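Long-range contact in GTPase activator-like protein (PDB 5HIU), which probably acts, as the full-length TSC2 protein, as a GTPase activator, this chain being its helical N-terminal part: residues F188-F199 / A229-F240. Sequence-based numbering, arbitrary orientation.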
ATOM      1  N   PHE A 188      -2.616  -0.475  11.278  1.00 38.83           N
ATOM      2  CA  PHE A 188      -2.933  -0.421   9.842  1.00 43.13           C
ATOM      3  C   PHE A 188      -4.435  -0.644   9.660  1.00 40.30           C
ATOM      4  O   PHE A 188      -5.100   0.106   8.939  1.00 39.92           O
ATOM      5  CB  PHE A 188      -2.219  -1.531   9.036  1.00 46.31           C
ATOM      6  CG  PHE A 188      -0.776  -1.245   8.690  1.00 47.05           C
ATOM      7  CD1 PHE A 188      -0.423  -0.113   8.013  1.00 45.96           C
ATOM      8  CD2 PHE A 188       0.216  -2.177   8.991  1.00 53.25           C
ATOM      9  CE1 PHE A 188       0.887   0.120   7.672  1.00 48.36           C
ATOM     10  CE2 PHE A 188       1.536  -1.948   8.661  1.00 46.81           C
ATOM     11  CZ  PHE A 188       1.868  -0.797   8.008  1.00 50.20           C
ATOM     12  N   ALA A 189      -4.970  -1.670  10.305  1.00 36.36           N
ATOM     13  CA  ALA A 189      -6.421  -1.893  10.239  1.00 44.94           C
ATOM     14  C   ALA A 189      -7.153  -0.612  10.657  1.00 48.35           C
ATOM     15  O   ALA A 189      -8.076  -0.197   9.985  1.00 49.80           O
ATOM     16  CB  ALA A 189      -6.855  -3.064  11.114  1.00 42.59           C
ATOM     17  N   LEU A 190      -6.699   0.034  11.731  1.00 48.38           N
ATOM     18  CA  LEU A 190      -7.368   1.245  12.222  1.00 49.78           C
ATOM     19  C   LEU A 190      -7.272   2.391  11.250  1.00 46.98           C
ATOM     20  O   LEU A 190      -8.199   3.166  11.122  1.00 49.59           O
ATOM     21  CB  LEU A 190      -6.792   1.686  13.565  1.00 49.59           C
ATOM     22  CG  LEU A 190      -7.550   2.778  14.310  1.00 51.09           C
ATOM     23  CD1 LEU A 190      -8.933   2.305  14.690  1.00 51.95           C
ATOM     24  CD2 LEU A 190      -6.787   3.169  15.559  1.00 54.30           C
ATOM     25  N   VAL A 191      -6.135   2.510  10.587  1.00 46.83           N
ATOM     26  CA  VAL A 191      -5.908   3.601   9.644  1.00 46.56           C
ATOM     27  C   VAL A 191      -6.810   3.386   8.421  1.00 49.67           C
ATOM     28  O   VAL A 191      -7.424   4.319   7.917  1.00 57.60           O
ATOM     29  CB  VAL A 191      -4.442   3.651   9.187  1.00 41.00           C
ATOM     30  CG1 VAL A 191      -4.267   4.667   8.095  1.00 45.28           C
ATOM     31  CG2 VAL A 191      -3.520   3.972  10.332  1.00 42.10           C
ATOM     32  N   LYS A 192      -6.875   2.152   7.944  1.00 53.42           N
ATOM     33  CA  LYS A 192      -7.801   1.788   6.872  1.00 58.67           C
ATOM     34  C   LYS A 192      -9.251   2.206   7.221  1.00 54.11           C
ATOM     35  O   LYS A 192      -9.933   2.799   6.401  1.00 50.87           O
ATOM     36  CB  LYS A 192      -7.693   0.282   6.610  1.00 63.07           C
ATOM     37  CG  LYS A 192      -8.454  -0.256   5.420  1.00 68.42           C
ATOM     38  CD  LYS A 192      -8.596  -1.776   5.522  1.00 88.77           C
ATOM     39  CE  LYS A 192      -9.703  -2.317   4.615  1.00 99.16           C
ATOM     40  NZ  LYS A 192      -9.743  -3.804   4.582  1.00105.15           N
ATOM     41  N   ASP A 193      -9.699   1.932   8.441  1.00 50.68           N
ATOM     42  CA  ASP A 193     -11.094   2.194   8.825  1.00 55.16           C
ATOM     43  C   ASP A 193     -11.420   3.671   9.039  1.00 58.94           C
ATOM     44  O   ASP A 193     -12.552   4.132   8.771  1.00 55.76           O
ATOM     45  CB  ASP A 193     -11.430   1.434  10.088  1.00 56.38           C
ATOM     46  CG  ASP A 193     -11.397  -0.060   9.876  1.00 63.89           C
ATOM     47  OD1 ASP A 193     -11.293  -0.483   8.706  1.00 69.03           O
ATOM     48  OD2 ASP A 193     -11.479  -0.811  10.868  1.00 71.50           O
ATOM     49  N   VAL A 194     -10.431   4.418   9.522  1.00 52.97           N
ATOM     50  CA  VAL A 194     -10.633   5.822   9.759  1.00 50.52           C
ATOM     51  C   VAL A 194     -10.771   6.504   8.411  1.00 49.78           C
ATOM     52  O   VAL A 194     -11.602   7.372   8.247  1.00 56.00           O
ATOM     53  CB  VAL A 194      -9.524   6.386  10.649  1.00 51.73           C
ATOM     54  CG1 VAL A 194      -9.630   7.897  10.743  1.00 58.53           C
ATOM     55  CG2 VAL A 194      -9.655   5.792  12.049  1.00 50.70           C
ATOM     56  N   ILE A 195      -9.995   6.061   7.433  1.00 53.55           N
ATOM     57  CA  ILE A 195     -10.087   6.565   6.065  1.00 51.21           C
ATOM     58  C   ILE A 195     -11.473   6.278   5.508  1.00 54.00           C
ATOM     59  O   ILE A 195     -12.139   7.165   4.979  1.00 62.93           O
ATOM     60  CB  ILE A 195      -8.969   5.978   5.182  1.00 48.47           C
ATOM     61  CG1 ILE A 195      -7.664   6.735   5.458  1.00 49.96           C
ATOM     62  CG2 ILE A 195      -9.300   6.129   3.711  1.00 51.30           C
ATOM     63  CD1 ILE A 195      -6.399   6.080   4.951  1.00 46.94           C
ATOM     64  N   LYS A 196     -11.927   5.049   5.684  1.00 54.69           N
ATOM     65  CA  LYS A 196     -13.213   4.627   5.161  1.00 54.28           C
ATOM     66  C   LYS A 196     -14.324   5.517   5.677  1.00 56.44           C
ATOM     67  O   LYS A 196     -15.091   6.069   4.885  1.00 60.33           O
ATOM     68  CB  LYS A 196     -13.488   3.168   5.526  1.00 52.28           C
ATOM     69  CG  LYS A 196     -14.859   2.701   5.100  1.00 57.81           C
ATOM     70  CD  LYS A 196     -14.986   1.203   4.954  1.00 59.90           C
ATOM     71  CE  LYS A 196     -16.464   0.812   4.887  1.00 69.43           C
ATOM     72  NZ  LYS A 196     -16.728  -0.619   4.536  1.00 74.35           N
ATOM     73  N   PHE A 197     -14.385   5.670   6.997  1.00 56.62           N
ATOM     74  CA  PHE A 197     -15.496   6.375   7.651  1.00 58.92           C
ATOM     75  C   PHE A 197     -15.339   7.879   7.847  1.00 58.24           C
ATOM     76  O   PHE A 197     -16.323   8.539   8.088  1.00 60.66           O
ATOM     77  CB  PHE A 197     -15.800   5.741   9.002  1.00 58.20           C
ATOM     78  CG  PHE A 197     -16.292   4.334   8.898  1.00 61.74           C
ATOM     79  CD1 PHE A 197     -17.537   4.064   8.361  1.00 60.70           C
ATOM     80  CD2 PHE A 197     -15.498   3.265   9.320  1.00 64.64           C
ATOM     81  CE1 PHE A 197     -17.996   2.761   8.253  1.00 62.92           C
ATOM     82  CE2 PHE A 197     -15.951   1.953   9.221  1.00 60.37           C
ATOM     83  CZ  PHE A 197     -17.204   1.706   8.686  1.00 63.38           C
ATOM     84  N   ASN A 198     -14.137   8.431   7.725  1.00 56.69           N
ATOM     85  CA  ASN A 198     -13.910   9.811   8.175  1.00 58.42           C
ATOM     86  C   ASN A 198     -12.798  10.515   7.429  1.00 58.43           C
ATOM     87  O   ASN A 198     -12.072  11.329   8.005  1.00 56.44           O
ATOM     88  CB  ASN A 198     -13.551   9.808   9.678  1.00 62.10           C
ATOM     89  CG  ASN A 198     -14.747   9.617  10.561  1.00 59.95           C
ATOM     90  OD1 ASN A 198     -15.687  10.368  10.473  1.00 70.33           O
ATOM     91  ND2 ASN A 198     -14.715   8.625  11.414  1.00 58.91           N
ATOM     92  N   PHE A 199     -12.664  10.212   6.147  1.00 63.92           N
ATOM     93  CA  PHE A 199     -11.658  10.864   5.322  1.00 67.07           C
ATOM     94  C   PHE A 199     -11.891  12.368   5.125  1.00 68.31           C
ATOM     95  O   PHE A 199     -10.937  13.118   4.927  1.00 75.77           O
ATOM     96  CB  PHE A 199     -11.527  10.200   3.944  1.00 67.39           C
ATOM     97  CG  PHE A 199     -10.487  10.851   3.103  1.00 63.98           C
ATOM     98  CD1 PHE A 199      -9.144  10.563   3.306  1.00 63.76           C
ATOM     99  CD2 PHE A 199     -10.829  11.811   2.196  1.00 60.40           C
ATOM    100  CE1 PHE A 199      -8.165  11.201   2.566  1.00 63.67           C
ATOM    101  CE2 PHE A 199      -9.857  12.449   1.451  1.00 65.80           C
ATOM    102  CZ  PHE A 199      -8.522  12.147   1.636  1.00 64.33           C
ATOM    103  N   ALA A 229      -0.829  -4.803   3.989  1.00 46.56           N
ATOM    104  CA  ALA A 229      -1.557  -3.843   4.801  1.00 47.09           C
ATOM    105  C   ALA A 229      -1.467  -2.446   4.199  1.00 47.42           C
ATOM    106  O   ALA A 229      -2.482  -1.784   4.085  1.00 46.94           O
ATOM    107  CB  ALA A 229      -1.046  -3.850   6.246  1.00 45.84           C
ATOM    108  N   CYS A 230      -0.264  -2.018   3.808  1.00 45.11           N
ATOM    109  CA  CYS A 230      -0.074  -0.719   3.183  1.00 44.78           C
ATOM    110  C   CYS A 230      -0.807  -0.570   1.870  1.00 51.53           C
ATOM    111  O   CYS A 230      -1.253   0.522   1.534  1.00 62.25           O
ATOM    112  CB  CYS A 230       1.402  -0.454   2.929  1.00 47.43           C
ATOM    113  SG  CYS A 230       2.308  -0.310   4.461  1.00 57.60           S
ATOM    114  N   ILE A 231      -0.923  -1.654   1.109  1.00 52.28           N
ATOM    115  CA  ILE A 231      -1.686  -1.607  -0.125  1.00 48.84           C
ATOM    116  C   ILE A 231      -3.140  -1.341   0.194  1.00 45.26           C
ATOM    117  O   ILE A 231      -3.806  -0.549  -0.477  1.00 48.44           O
ATOM    118  CB  ILE A 231      -1.572  -2.916  -0.914  1.00 50.90           C
ATOM    119  CG1 ILE A 231      -0.187  -3.019  -1.528  1.00 54.49           C
ATOM    120  CG2 ILE A 231      -2.606  -2.995  -2.032  1.00 48.20           C
ATOM    121  CD1 ILE A 231       0.176  -4.445  -1.895  1.00 56.91           C
ATOM    122  N   HIS A 232      -3.646  -2.027   1.202  1.00 46.63           N
ATOM    123  CA  HIS A 232      -5.035  -1.830   1.602  1.00 51.25           C
ATOM    124  C   HIS A 232      -5.257  -0.423   2.124  1.00 45.48           C
ATOM    125  O   HIS A 232      -6.297   0.158   1.844  1.00 39.46           O
ATOM    126  CB  HIS A 232      -5.492  -2.933   2.560  1.00 55.62           C
ATOM    127  CG  HIS A 232      -5.427  -4.288   1.929  1.00 71.17           C
ATOM    128  ND1 HIS A 232      -5.895  -4.530   0.651  1.00 75.64           N
ATOM    129  CD2 HIS A 232      -4.888  -5.454   2.356  1.00 84.23           C
ATOM    130  CE1 HIS A 232      -5.671  -5.792   0.333  1.00 84.96           C
ATOM    131  NE2 HIS A 232      -5.060  -6.375   1.348  1.00 89.11           N
ATOM    132  N   VAL A 233      -4.253   0.170   2.775  1.00 41.91           N
ATOM    133  CA  VAL A 233      -4.405   1.546   3.214  1.00 42.33           C
ATOM    134  C   VAL A 233      -4.555   2.447   2.003  1.00 42.23           C
ATOM    135  O   VAL A 233      -5.401   3.324   1.976  1.00 52.91           O
ATOM    136  CB  VAL A 233      -3.271   1.994   4.135  1.00 45.38           C
ATOM    137  CG1 VAL A 233      -3.174   3.511   4.197  1.00 49.62           C
ATOM    138  CG2 VAL A 233      -3.494   1.428   5.521  1.00 43.05           C
ATOM    139  N   ILE A 234      -3.759   2.198   0.988  1.00 44.97           N
ATOM    140  CA  ILE A 234      -3.780   3.006  -0.214  1.00 46.02           C
ATOM    141  C   ILE A 234      -5.046   2.767  -0.995  1.00 41.99           C
ATOM    142  O   ILE A 234      -5.644   3.700  -1.488  1.00 42.41           O
ATOM    143  CB  ILE A 234      -2.527   2.757  -1.075  1.00 49.04           C
ATOM    144  CG1 ILE A 234      -1.330   3.412  -0.398  1.00 50.85           C
ATOM    145  CG2 ILE A 234      -2.690   3.344  -2.479  1.00 50.63           C
ATOM    146  CD1 ILE A 234      -0.015   2.829  -0.861  1.00 55.79           C
ATOM    147  N   GLU A 235      -5.459   1.511  -1.095  1.00 47.46           N
ATOM    148  CA  GLU A 235      -6.768   1.181  -1.662  1.00 45.98           C
ATOM    149  C   GLU A 235      -7.798   2.047  -0.958  1.00 44.00           C
ATOM    150  O   GLU A 235      -8.625   2.658  -1.598  1.00 48.74           O
ATOM    151  CB  GLU A 235      -7.038  -0.302  -1.470  1.00 50.30           C
ATOM    152  CG  GLU A 235      -8.322  -0.870  -2.053  1.00 57.26           C
ATOM    153  CD  GLU A 235      -8.521  -2.354  -1.710  1.00 61.83           C
ATOM    154  OE1 GLU A 235      -7.624  -2.984  -1.107  1.00 71.07           O
ATOM    155  OE2 GLU A 235      -9.582  -2.912  -2.037  1.00 68.22           O
ATOM    156  N   SER A 236      -7.723   2.139   0.363  1.00 43.58           N
ATOM    157  CA  SER A 236      -8.693   2.898   1.097  1.00 45.41           C
ATOM    158  C   SER A 236      -8.647   4.324   0.664  1.00 50.34           C
ATOM    159  O   SER A 236      -9.692   4.930   0.402  1.00 51.38           O
ATOM    160  CB  SER A 236      -8.431   2.850   2.586  1.00 46.57           C
ATOM    161  OG  SER A 236      -9.147   1.789   3.149  1.00 56.68           O
ATOM    162  N   LEU A 237      -7.444   4.884   0.617  1.00 50.19           N
ATOM    163  CA  LEU A 237      -7.339   6.271   0.250  1.00 53.84           C
ATOM    164  C   LEU A 237      -8.084   6.470  -1.038  1.00 56.82           C
ATOM    165  O   LEU A 237      -9.016   7.279  -1.105  1.00 59.45           O
ATOM    166  CB  LEU A 237      -5.898   6.721   0.100  1.00 52.57           C
ATOM    167  CG  LEU A 237      -5.216   7.056   1.415  1.00 57.76           C
ATOM    168  CD1 LEU A 237      -3.849   7.647   1.117  1.00 62.38           C
ATOM    169  CD2 LEU A 237      -6.026   8.041   2.243  1.00 63.65           C
ATOM    170  N   VAL A 238      -7.709   5.700  -2.051  1.00 52.86           N
ATOM    171  CA  VAL A 238      -8.285   5.917  -3.376  1.00 56.07           C
ATOM    172  C   VAL A 238      -9.766   5.584  -3.395  1.00 52.99           C
ATOM    173  O   VAL A 238     -10.528   6.240  -4.054  1.00 60.96           O
ATOM    174  CB  VAL A 238      -7.521   5.198  -4.513  1.00 56.58           C
ATOM    175  CG1 VAL A 238      -6.091   5.709  -4.592  1.00 55.74           C
ATOM    176  CG2 VAL A 238      -7.521   3.696  -4.333  1.00 59.94           C
ATOM    177  N   THR A 239     -10.184   4.575  -2.662  1.00 49.59           N
ATOM    178  CA  THR A 239     -11.577   4.211  -2.677  1.00 51.24           C
ATOM    179  C   THR A 239     -12.408   5.296  -1.996  1.00 54.44           C
ATOM    180  O   THR A 239     -13.448   5.696  -2.519  1.00 64.63           O
ATOM    181  CB  THR A 239     -11.820   2.842  -1.999  1.00 51.89           C
ATOM    182  OG1 THR A 239     -10.977   1.843  -2.578  1.00 50.32           O
ATOM    183  CG2 THR A 239     -13.240   2.393  -2.185  1.00 53.11           C
ATOM    184  N   PHE A 240     -11.960   5.794  -0.849  1.00 55.45           N
ATOM    185  CA  PHE A 240     -12.820   6.684  -0.022  1.00 55.64           C
ATOM    186  C   PHE A 240     -12.432   8.152   0.084  1.00 54.84           C
ATOM    187  O   PHE A 240     -13.226   8.944   0.542  1.00 59.91           O
ATOM    188  CB  PHE A 240     -12.947   6.115   1.372  1.00 53.13           C
ATOM    189  CG  PHE A 240     -13.513   4.731   1.395  1.00 52.90           C
ATOM    190  CD1 PHE A 240     -14.849   4.517   1.099  1.00 52.14           C
ATOM    191  CD2 PHE A 240     -12.710   3.638   1.700  1.00 46.91           C
ATOM    192  CE1 PHE A 240     -15.374   3.233   1.110  1.00 52.35           C
ATOM    193  CE2 PHE A 240     -13.240   2.354   1.716  1.00 46.13           C
ATOM    194  CZ  PHE A 240     -14.561   2.151   1.419  1.00 48.61           C
TER
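K196 runs its extended aliphatic chain over one face of the F240 ring, and T239 CG2 lies over the opposite face. K196 CG, 3.9 Å from the F240 ring centroid and 17° off the normal, makes a CH-pi contact; its other side meets a face of the F197 ring, 4.1 Å above that plane, so two aromatic rings flank this methylene. A chi1 of 176° sets CG trans to N and carries the lysine chain out alongside the F240 ring. At the other end, A229 CB sits over a face of the F188 ring, 3.9 Å from its centroid, while C230 SG approaches obliquely, 3.5 Å from F188 CE1. At the H232 edge, E235 OE1 lies in the ring plane and accepts from ND1 at 2.9 Å, fixing the imidazole's rotation. Between, packing is knobs-into-holes: V233 fits among F188, V191, K192 and I195, and I195 among V233, S236, L237 and F240, with I195 CD1 3.4 Å from L237 CD2. S236 OG donates weakly to K192 O. Helix 204-219 covers one flank. The axes of 188-198 and 229-240 approach to 8.9 Å at 3°, so these segments of helices 179-198 and 224-240 run parallel, consistent with stacked layers of an all-helical, HEAT-like solenoid.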